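Local coordinates for USG-1 protein homolog (Pseudomonas aeruginosa, PDB 2HJS), which is probably an NAD(P)-dependent oxidoreductase related to aspartate-semialdehyde dehydrogenase, acting on an aldehyde or oxo group, though its own activity is unproven, at residues 24-28 and 29-33; 78-81 and 82-86; 174-177 and 178-181; 217-220 and 221-225; 260-263 and 264-267. All blocks are in the same frame, centred on the assembly; numbering follows the deposited sequence.

Contact 1 of 5, residues 24-28 and 29-33; sequences GLLDE and RDFPL
Leu26 and Phe31 carry the apolar part of this helix end, their side chains lying next to each other and pointing the same way. One methyl of the leucine, CD2, sits over a face of the phenylalanine ring, displaced toward the rim and 4.0 Å from the ring centroid, a CH-pi contact. CG of Phe31 is anti to its backbone N, and this torsion (chi1 -158°) turns a face of the ring to that methyl. Around the pair lie Val9, Val11, Leu71 and Phe73 of strands 9-12 and 71-74 in the seven-stranded mixed sheet, and Ile334 of helix 317-336.

Backbone bonds close the helix in a Schellman motif. Phe31 N reaches back to Leu26 O over 3.0 Å, and Asp30 N donates to Asp27 O at 3.0 Å; Asp30, at positive phi, is the C-prime residue. A water donates to both Leu26 O and Phe31 O, so the leucine carbonyl has a second donor. The motif ends helix 17-28 of the predicted Rossmann-type NAD-binding domain and turns the chain toward strand 36-40.

The charged ends pair with residues beyond the helix end. Arg29 NE forms a salt bridge with Glu331, and Glu28 OE2 forms one with Arg319, both on helix 317-336; Asp27 OD2 accepts from Ala52 N.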
# COMPACT_ATOMS: atom_id res chain seq x y z
N GLY A 24 -11.83 -5.36 -27.80
CA GLY A 24 -10.60 -4.99 -28.50
C GLY A 24 -9.62 -6.17 -28.58
O GLY A 24 -8.96 -6.35 -29.59
N LEU A 25 -9.52 -6.96 -27.51
CA LEU A 25 -8.66 -8.14 -27.53
C LEU A 25 -9.11 -9.25 -28.47
O LEU A 25 -8.26 -9.95 -29.03
CB LEU A 25 -8.52 -8.71 -26.12
CG LEU A 25 -7.67 -7.86 -25.18
CD1 LEU A 25 -7.82 -8.41 -23.77
CD2 LEU A 25 -6.20 -7.81 -25.62
N LEU A 26 -10.43 -9.44 -28.62
CA LEU A 26 -10.95 -10.37 -29.59
C LEU A 26 -10.47 -10.00 -30.98
O LEU A 26 -10.16 -10.87 -31.78
CB LEU A 26 -12.49 -10.43 -29.56
CG LEU A 26 -13.10 -10.96 -28.26
CD1 LEU A 26 -14.63 -10.93 -28.36
CD2 LEU A 26 -12.56 -12.35 -27.90
N ASP A 27 -10.39 -8.70 -31.26
CA ASP A 27 -10.00 -8.22 -32.58
C ASP A 27 -8.47 -8.36 -32.73
O ASP A 27 -7.98 -9.02 -33.66
CB ASP A 27 -10.47 -6.77 -32.70
CG ASP A 27 -10.16 -6.14 -34.03
OD1 ASP A 27 -9.79 -6.84 -35.01
OD2 ASP A 27 -10.33 -4.90 -34.11
N GLU A 28 -7.73 -7.80 -31.77
CA GLU A 28 -6.26 -7.86 -31.71
C GLU A 28 -5.67 -9.26 -31.87
O GLU A 28 -4.64 -9.44 -32.52
CB GLU A 28 -5.78 -7.37 -30.35
CG GLU A 28 -5.03 -6.08 -30.32
CD GLU A 28 -4.38 -5.83 -28.94
OE1 GLU A 28 -4.90 -4.94 -28.21
OE2 GLU A 28 -3.40 -6.56 -28.60
N ARG A 29 -6.29 -10.23 -31.19
CA ARG A 29 -5.78 -11.59 -31.12
C ARG A 29 -6.38 -12.48 -32.19
O ARG A 29 -6.14 -13.70 -32.19
CB ARG A 29 -6.03 -12.19 -29.72
CG ARG A 29 -5.34 -11.45 -28.58
CD ARG A 29 -5.59 -12.10 -27.24
NE ARG A 29 -5.03 -13.44 -27.19
CZ ARG A 29 -3.76 -13.73 -26.90
NH1 ARG A 29 -2.89 -12.78 -26.58
NH2 ARG A 29 -3.37 -14.99 -26.91
N ASP A 30 -7.15 -11.88 -33.11
CA ASP A 30 -7.82 -12.63 -34.14
C ASP A 30 -8.59 -13.82 -33.65
O ASP A 30 -8.47 -14.91 -34.21
CB ASP A 30 -6.85 -13.10 -35.21
CG ASP A 30 -6.64 -12.09 -36.25
OD1 ASP A 30 -7.49 -12.01 -37.15
OD2 ASP A 30 -5.62 -11.35 -36.15
N PHE A 31 -9.40 -13.61 -32.63
CA PHE A 31 -10.26 -14.65 -32.13
C PHE A 31 -11.12 -15.16 -33.26
O PHE A 31 -11.70 -14.37 -34.03
CB PHE A 31 -11.13 -14.11 -31.01
CG PHE A 31 -11.67 -15.16 -30.08
CD1 PHE A 31 -10.95 -15.54 -28.95
CD2 PHE A 31 -12.91 -15.75 -30.31
CE1 PHE A 31 -11.46 -16.51 -28.07
CE2 PHE A 31 -13.43 -16.69 -29.43
CZ PHE A 31 -12.70 -17.07 -28.31
N PRO A 32 -11.17 -16.49 -33.43
CA PRO A 32 -11.81 -17.06 -34.63
C PRO A 32 -13.34 -17.14 -34.60
O PRO A 32 -13.94 -18.19 -34.88
CB PRO A 32 -11.16 -18.45 -34.76
CG PRO A 32 -10.73 -18.79 -33.36
CD PRO A 32 -10.59 -17.53 -32.55
N LEU A 33 -13.99 -16.02 -34.32
CA LEU A 33 -15.44 -15.99 -34.26
C LEU A 33 -16.06 -15.74 -35.63
O LEU A 33 -15.42 -15.19 -36.52
CB LEU A 33 -15.91 -14.94 -33.25
CG LEU A 33 -15.42 -13.50 -33.45
CD1 LEU A 33 -16.34 -12.76 -34.38
CD2 LEU A 33 -15.39 -12.80 -32.11
O HOH W 1 -11.86 -11.35 -34.42

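Contact 2 of 5, residues 78-81 and 82-86; sequences AEVS and RAHAE
Arg82 leaves the backbone with CG anti to its carbonyl carbon (chi1 -77°), runs straight to CD, then bends at chi3 (-128°), which folds the guanidinium back over the first turn of the helix. One face of that flat group lies on the backbone at Ala78 and Glu79: Glu79 CA is 3.5 Å above the plane near the rim, and on that same face the carbonyl carbon of Ala78 lies over the centre. The two terminal nitrogens diverge, NH2 standing 3.8 Å from Ala78 CB and NH1 3.5 Å from Glu79 CB. The carboxylate of Glu79 does not close on the arginine; the 5.4 Å between Glu79 OE2 and Arg82 NH1 is too long for a salt bridge, and any attraction is probably weak.

On another side of the helix, His84 crosses Val80. Its CD2 edge approaches Val80 O and is 4.1 Å from Val80 CG1, while NE2 is engaged by Asp62. In the conformer described, Ser81 OG is hydrogen-bonded to Asp97 at the end of strand 94-97 and lies near Ala85 CB, placing a small polar group and a methyl together against the loop that follows that strand.

The backbone is slightly irregular here. Ser81 O takes two donors: Ala85 N in the regular i to i+4 manner at 2.7 Å, and His84 N from above the carbonyl plane, whereas the bond from His84 N to Val80 O is weak. This is the opening of helix 78-90, the connecting helix of the beta-alpha-beta unit between strands 71-74 and 94-97, as in Rossmann-type dinucleotide-binding domains.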
# COMPACT_ATOMS: atom_id res chain seq x y z
N ALA A 78 -22.55 -8.10 -11.61
CA ALA A 78 -22.89 -9.43 -11.10
C ALA A 78 -24.38 -9.74 -11.20
O ALA A 78 -24.75 -10.90 -11.44
CB ALA A 78 -22.40 -9.59 -9.65
N GLU A 79 -25.23 -8.73 -11.06
CA GLU A 79 -26.67 -8.96 -11.18
C GLU A 79 -27.09 -9.42 -12.59
O GLU A 79 -28.00 -10.25 -12.75
CB GLU A 79 -27.49 -7.74 -10.71
CG GLU A 79 -27.19 -6.43 -11.45
CD GLU A 79 -28.36 -5.43 -11.38
OE1 GLU A 79 -28.77 -4.92 -12.47
OE2 GLU A 79 -28.88 -5.18 -10.25
N VAL A 80 -26.41 -8.90 -13.61
CA VAL A 80 -26.62 -9.35 -14.98
C VAL A 80 -26.25 -10.85 -15.14
O VAL A 80 -26.97 -11.60 -15.77
CB VAL A 80 -25.90 -8.45 -16.02
CG1 VAL A 80 -26.10 -8.97 -17.44
CG2 VAL A 80 -26.40 -7.01 -15.91
N SER A 81 -25.12 -11.25 -14.55
CA SER A 81 -24.72 -12.65 -14.55
C SER A 81 -25.76 -13.55 -13.85
O SER A 81 -26.14 -14.58 -14.39
CB SER A 81 -23.36 -12.82 -13.89
OG SER A 81 -23.02 -14.19 -13.81
N ARG A 82 -26.21 -13.14 -12.66
CA ARG A 82 -27.22 -13.89 -11.90
C ARG A 82 -28.50 -14.07 -12.71
O ARG A 82 -29.12 -15.14 -12.69
CB ARG A 82 -27.58 -13.18 -10.60
CG ARG A 82 -26.55 -13.31 -9.50
CD ARG A 82 -27.08 -12.66 -8.22
NE ARG A 82 -26.09 -11.73 -7.72
CZ ARG A 82 -26.27 -10.42 -7.59
NH1 ARG A 82 -27.44 -9.86 -7.88
NH2 ARG A 82 -25.27 -9.67 -7.15
N ALA A 83 -28.87 -13.02 -13.43
CA ALA A 83 -30.10 -13.02 -14.21
C ALA A 83 -29.98 -13.84 -15.49
O ALA A 83 -30.99 -14.36 -15.98
CB ALA A 83 -30.54 -11.59 -14.51
N HIS A 84 -28.78 -13.97 -16.04
CA HIS A 84 -28.64 -14.56 -17.38
C HIS A 84 -27.64 -15.70 -17.59
O HIS A 84 -27.79 -16.44 -18.55
CB HIS A 84 -28.35 -13.48 -18.44
CG HIS A 84 -29.44 -12.46 -18.58
ND1 HIS A 84 -30.60 -12.70 -19.28
CD2 HIS A 84 -29.53 -11.19 -18.12
CE1 HIS A 84 -31.37 -11.63 -19.24
NE2 HIS A 84 -30.74 -10.70 -18.54
N ALA A 85 -26.60 -15.84 -16.77
CA ALA A 85 -25.52 -16.78 -17.13
C ALA A 85 -25.96 -18.25 -17.21
O ALA A 85 -25.63 -18.96 -18.16
CB ALA A 85 -24.29 -16.62 -16.22
N GLU A 86 -26.73 -18.69 -16.22
CA GLU A 86 -27.23 -20.06 -16.21
C GLU A 86 -28.20 -20.29 -17.34
O GLU A 86 -28.05 -21.27 -18.07
CB GLU A 86 -27.83 -20.44 -14.84
CG GLU A 86 -26.75 -20.64 -13.77
CD GLU A 86 -27.32 -20.84 -12.37
OE1 GLU A 86 -27.46 -22.01 -11.93
OE2 GLU A 86 -27.64 -19.82 -11.73

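Contact 3 of 5, residues 174-177 and 178-181; sequences ARQT and AELL
Arg175 and Glu179, one helical turn apart, are joined by a salt bridge in which the arginine curls round to meet the acid. From CB, which itself stays clear of the acid, the arginine sends CG anti to its backbone N (chi1 -170°), toward the next turn, where CG lies 3.6 Å from Glu179 OE2. CD remains alongside the same oxygen at 3.9 Å. The chain then bends at chi3. NE has Arg189 NH1 close by, a like charge that the nearby carboxylates of Glu172 and Glu179 probably offset. CZ is 4.0 Å from Glu179 OE2, and NH1 comes back to that oxygen at 2.9 Å. The bond is not straight, with an N-H...O angle of 132°; it meets the syn side of the carboxylate oxygen, and the guanidinium and carboxylate planes are turned 65° apart. NH1 also donates to Glu187 O, while NH2 has a salt bridge to Glu172, so the tip is gripped by several partners.

The pair lies along one side of the last turns of helix 167-181, in the predicted dimerisation domain, and ties the helix to the loop around Glu187. On an adjoining side, Gln176 OE1 accepts from Ile195 N and Ala196 N of a later loop, while NE2 donates back to Glu172 of the same helix.

A different face of the helix meets the second subunit. There Thr177 CG2 is 4.3 Å from Leu181 CD1 within the chain, and the two residues pack reciprocally on Leu181 and Thr177 of the second subunit. Thr177 OG1 turns back to Leu173 O.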
# COMPACT_ATOMS: atom_id res chain seq x y z
N ALA A 174 -10.31 12.19 -10.69
CA ALA A 174 -9.90 13.35 -11.49
C ALA A 174 -10.58 14.64 -11.02
O ALA A 174 -9.94 15.69 -10.93
CB ALA A 174 -10.17 13.09 -12.98
N ARG A 175 -11.88 14.55 -10.72
CA ARG A 175 -12.68 15.72 -10.32
C ARG A 175 -12.26 16.25 -8.94
O ARG A 175 -12.04 17.44 -8.77
CB ARG A 175 -14.18 15.40 -10.36
CG ARG A 175 -15.07 16.61 -10.18
CD ARG A 175 -16.58 16.26 -10.15
NE ARG A 175 -16.85 15.13 -9.26
CZ ARG A 175 -17.00 15.22 -7.94
NH1 ARG A 175 -16.93 16.40 -7.33
NH2 ARG A 175 -17.22 14.12 -7.23
N GLN A 176 -12.15 15.34 -7.97
CA GLN A 176 -11.69 15.69 -6.63
C GLN A 176 -10.29 16.28 -6.67
O GLN A 176 -10.02 17.27 -5.99
CB GLN A 176 -11.69 14.47 -5.70
CG GLN A 176 -13.04 14.03 -5.20
CD GLN A 176 -12.94 13.19 -3.93
OE1 GLN A 176 -11.90 13.18 -3.27
NE2 GLN A 176 -14.02 12.49 -3.59
N THR A 177 -9.40 15.69 -7.47
CA THR A 177 -8.01 16.14 -7.53
C THR A 177 -7.97 17.57 -8.06
O THR A 177 -7.26 18.42 -7.50
CB THR A 177 -7.10 15.20 -8.37
OG1 THR A 177 -7.13 13.88 -7.83
CG2 THR A 177 -5.66 15.68 -8.32
N ALA A 178 -8.77 17.85 -9.09
CA ALA A 178 -8.84 19.17 -9.71
C ALA A 178 -9.40 20.22 -8.76
O ALA A 178 -8.82 21.31 -8.64
CB ALA A 178 -9.66 19.10 -10.98
N GLU A 179 -10.52 19.91 -8.11
CA GLU A 179 -11.11 20.80 -7.12
C GLU A 179 -10.07 21.26 -6.09
O GLU A 179 -9.97 22.45 -5.81
CB GLU A 179 -12.29 20.12 -6.41
CG GLU A 179 -13.59 20.14 -7.20
CD GLU A 179 -14.57 19.03 -6.80
OE1 GLU A 179 -14.28 18.24 -5.86
OE2 GLU A 179 -15.65 18.95 -7.44
N LEU A 180 -9.28 20.33 -5.57
CA LEU A 180 -8.27 20.65 -4.57
C LEU A 180 -7.13 21.50 -5.13
O LEU A 180 -6.67 22.45 -4.47
CB LEU A 180 -7.70 19.39 -3.93
CG LEU A 180 -8.61 18.57 -3.04
CD1 LEU A 180 -7.93 17.26 -2.74
CD2 LEU A 180 -8.97 19.32 -1.75
N LEU A 181 -6.68 21.17 -6.34
CA LEU A 181 -5.54 21.85 -6.94
C LEU A 181 -5.79 23.31 -7.29
O LEU A 181 -4.89 24.14 -7.16
CB LEU A 181 -4.97 21.07 -8.13
CG LEU A 181 -4.05 19.89 -7.75
CD1 LEU A 181 -3.45 19.26 -9.00
CD2 LEU A 181 -2.94 20.27 -6.76

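Contact 4 of 5, residues 217-220 and 221-225; sequences RIFA and EVQAL
Arg217 begins the segment with a fully extended chain, its CG anti to the backbone N (chi1 -170°), that carries the guanidinium across the end of Glu221. NE donates to Glu221 OE2 at 2.8 Å in a nearly straight bond of 163°, and NH2 adds a weak one to the same oxygen. The acceptor lies in the guanidinium plane, yet the donor NE approaches from above the carboxylate plane, the two groups being turned 73° apart. Leu98 O takes a further bond from NH2, and Cys132 N donates to Glu221 OE1, so each side chain of the bridge is also held by backbone; Glu103 OE2, a like charge, comes close to Glu221 OE2.

Ile218 follows, its CG2 beside Val222 CG2 at 4.1 Å; both side chains point the same way. Phe219 lies on another side of the helix, where its ring crosses the Gln223 side chain in the conformer described and also packs on Gln303 of the second subunit. Ala220 closes the turn through its carbonyl, which accepts from Ala224 N at 3.0 Å. Helix 213-225 packs its Ile218 and Val222 side on strand 233-239 and helix 133-145, with an i to i+4 salt bridge fastening it to the loop at Cys132, just before helix 133-145.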
# COMPACT_ATOMS: atom_id res chain seq x y z
N ARG A 217 -13.62 -12.12 -2.03
CA ARG A 217 -13.54 -12.67 -3.38
C ARG A 217 -12.13 -13.17 -3.70
O ARG A 217 -11.95 -14.29 -4.19
CB ARG A 217 -14.01 -11.67 -4.43
CG ARG A 217 -14.14 -12.33 -5.79
CD ARG A 217 -14.53 -11.38 -6.91
NE ARG A 217 -14.46 -12.06 -8.20
CZ ARG A 217 -14.75 -11.51 -9.37
NH1 ARG A 217 -15.13 -10.24 -9.44
NH2 ARG A 217 -14.63 -12.21 -10.48
N ILE A 218 -11.13 -12.35 -3.41
CA ILE A 218 -9.75 -12.70 -3.69
C ILE A 218 -9.40 -13.97 -2.91
O ILE A 218 -8.83 -14.92 -3.46
CB ILE A 218 -8.78 -11.55 -3.30
CG1 ILE A 218 -8.89 -10.39 -4.28
CG2 ILE A 218 -7.35 -12.05 -3.23
CD1 ILE A 218 -8.43 -9.06 -3.71
N PHE A 219 -9.78 -13.98 -1.64
CA PHE A 219 -9.53 -15.11 -0.78
C PHE A 219 -10.18 -16.39 -1.34
O PHE A 219 -9.50 -17.40 -1.45
CB PHE A 219 -10.04 -14.82 0.64
CG PHE A 219 -9.77 -15.94 1.63
CD1 PHE A 219 -8.59 -15.96 2.37
CD2 PHE A 219 -10.70 -16.94 1.83
CE1 PHE A 219 -8.33 -16.96 3.29
CE2 PHE A 219 -10.45 -17.97 2.75
CZ PHE A 219 -9.26 -17.98 3.48
N ALA A 220 -11.47 -16.36 -1.67
CA ALA A 220 -12.17 -17.54 -2.19
C ALA A 220 -11.55 -18.04 -3.48
O ALA A 220 -11.44 -19.25 -3.70
CB ALA A 220 -13.67 -17.25 -2.39
N GLU A 221 -11.15 -17.11 -4.35
CA GLU A 221 -10.60 -17.47 -5.67
C GLU A 221 -9.19 -18.04 -5.56
O GLU A 221 -8.87 -19.03 -6.20
CB GLU A 221 -10.64 -16.28 -6.62
CG GLU A 221 -12.06 -16.01 -7.11
CD GLU A 221 -12.19 -14.74 -7.95
OE1 GLU A 221 -11.25 -13.90 -7.98
OE2 GLU A 221 -13.27 -14.56 -8.54
N VAL A 222 -8.36 -17.43 -4.72
CA VAL A 222 -7.01 -17.95 -4.54
C VAL A 222 -7.06 -19.38 -3.98
O VAL A 222 -6.31 -20.26 -4.42
CB VAL A 222 -6.15 -17.00 -3.69
CG1 VAL A 222 -4.78 -17.59 -3.37
CG2 VAL A 222 -5.97 -15.70 -4.45
N GLN A 223 -7.98 -19.64 -3.06
CA GLN A 223 -8.10 -20.98 -2.49
C GLN A 223 -8.72 -21.98 -3.48
O GLN A 223 -8.39 -23.17 -3.42
CB GLN A 223 -8.79 -20.97 -1.12
CG GLN A 223 -10.21 -21.55 -0.97
CD GLN A 223 -10.67 -21.54 0.51
OE1 GLN A 223 -9.86 -21.34 1.41
NE2 GLN A 223 -11.95 -21.75 0.74
N ALA A 224 -9.58 -21.51 -4.37
CA ALA A 224 -10.11 -22.39 -5.43
C ALA A 224 -9.05 -22.66 -6.49
O ALA A 224 -8.92 -23.78 -6.93
CB ALA A 224 -11.37 -21.85 -6.07
N LEU A 225 -8.26 -21.65 -6.84
CA LEU A 225 -7.27 -21.75 -7.91
C LEU A 225 -5.97 -22.45 -7.51
O LEU A 225 -5.45 -23.25 -8.29
CB LEU A 225 -6.92 -20.35 -8.45
CG LEU A 225 -7.98 -19.62 -9.28
CD1 LEU A 225 -7.77 -18.10 -9.21
CD2 LEU A 225 -7.99 -20.11 -10.72

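Contact 5 of 5, residues 260-263 and 264-267; sequences LAAV and TRVL
Regular i to i+4 hydrogen bonds run through these two turns, among them Thr264 N to Leu260 O at 3.0 Å and Leu267 N to Val263 O at 3.1 Å. Val263 and Leu267 form the apolar side, lying next to each other in the same direction with Val263 CG1 3.9 Å from Leu267 CD1. They press against Val299 of strand 294-301, while Leu145 and Val141 of helix 133-145 meet Val263 and Leu267 respectively.

Thr264 keeps its hydroxyl over the preceding turn. OG1 sits between the backbone N and the carbonyl carbon (chi1 62°), which sets it 3.0 Å from Ala261 O. The methyl CG2 lies 3.5 Å from Leu260 O, and the residue also packs on Trp275.

Arg265 takes the outer side. Its chain bends at chi3 (-62°), folding the guanidinium back so that Ala261 O lies over the centre of one face, 3.9 Å above the guanidinium plane. NH2 is 3.9 Å from Ala261 CB and NH1 3.7 Å from Ala262 CA. This placement sets the positive group against a carbonyl oxygen, whose partial negative charge would probably favour it electrostatically, while Val263 and Leu267 on the apolar side of the helix pack on strand 294-301 and helix 133-145.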
# COMPACT_ATOMS: atom_id res chain seq x y z
N LEU A 260 16.75 -17.20 -4.21
CA LEU A 260 16.28 -16.00 -4.90
C LEU A 260 16.58 -16.05 -6.41
O LEU A 260 15.71 -15.74 -7.22
CB LEU A 260 16.89 -14.74 -4.25
CG LEU A 260 16.50 -14.50 -2.79
CD1 LEU A 260 17.25 -13.29 -2.20
CD2 LEU A 260 15.00 -14.37 -2.59
N ALA A 261 17.79 -16.44 -6.79
CA ALA A 261 18.15 -16.61 -8.20
C ALA A 261 17.16 -17.51 -8.95
O ALA A 261 16.80 -17.22 -10.09
CB ALA A 261 19.58 -17.16 -8.32
N ALA A 262 16.74 -18.60 -8.32
CA ALA A 262 15.78 -19.55 -8.93
C ALA A 262 14.40 -18.92 -9.11
O ALA A 262 13.74 -19.14 -10.13
CB ALA A 262 15.69 -20.82 -8.09
N VAL A 263 13.98 -18.13 -8.12
CA VAL A 263 12.74 -17.38 -8.19
C VAL A 263 12.73 -16.44 -9.42
O VAL A 263 11.79 -16.46 -10.22
CB VAL A 263 12.49 -16.57 -6.89
CG1 VAL A 263 11.32 -15.61 -7.07
CG2 VAL A 263 12.24 -17.50 -5.71
N THR A 264 13.79 -15.65 -9.56
CA THR A 264 13.84 -14.65 -10.63
C THR A 264 14.01 -15.36 -11.97
O THR A 264 13.48 -14.90 -12.98
CB THR A 264 14.99 -13.62 -10.43
OG1 THR A 264 16.25 -14.29 -10.45
CG2 THR A 264 14.86 -12.88 -9.10
N ARG A 265 14.75 -16.48 -11.98
CA ARG A 265 14.88 -17.29 -13.19
C ARG A 265 13.50 -17.80 -13.70
O ARG A 265 13.20 -17.70 -14.90
CB ARG A 265 15.88 -18.43 -12.95
CG ARG A 265 16.36 -19.17 -14.18
CD ARG A 265 17.45 -20.24 -13.82
NE ARG A 265 18.66 -19.67 -13.23
CZ ARG A 265 19.11 -19.87 -11.98
NH1 ARG A 265 18.49 -20.66 -11.12
NH2 ARG A 265 20.23 -19.28 -11.58
N VAL A 266 12.67 -18.30 -12.79
CA VAL A 266 11.37 -18.85 -13.15
C VAL A 266 10.46 -17.77 -13.71
O VAL A 266 9.78 -17.98 -14.72
CB VAL A 266 10.66 -19.49 -11.92
CG1 VAL A 266 9.20 -19.85 -12.25
CG2 VAL A 266 11.37 -20.73 -11.49
N LEU A 267 10.45 -16.62 -13.03
CA LEU A 267 9.66 -15.45 -13.41
C LEU A 267 10.13 -14.91 -14.74
O LEU A 267 9.32 -14.53 -15.59
CB LEU A 267 9.79 -14.35 -12.35
CG LEU A 267 9.19 -14.66 -10.98
CD1 LEU A 267 9.59 -13.59 -9.98
CD2 LEU A 267 7.68 -14.81 -11.06

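How the contacts relate
Along the chain the five contacts come in series. Contacts 1 and 2 belong to the predicted NAD-binding part, on helices 17-28 and 78-90; their centres are about 24 Å apart. Contacts 3, 4 and 5 lie in the predicted dimerisation part, on helices 167-181, 213-225 and 260-269. Contact 3 stands well away, about 36 Å between centres from contact 4 and 42 Å from contact 5. Contacts 2 and 4 approach most closely across the two parts, with nearest atoms about 7 Å apart, and contacts 4 and 5 both rest against helix 133-145. Contacts 3 and 4 thus reach the second subunit, while contacts 1 and 2 sit on helices of the Rossmann-type sheet.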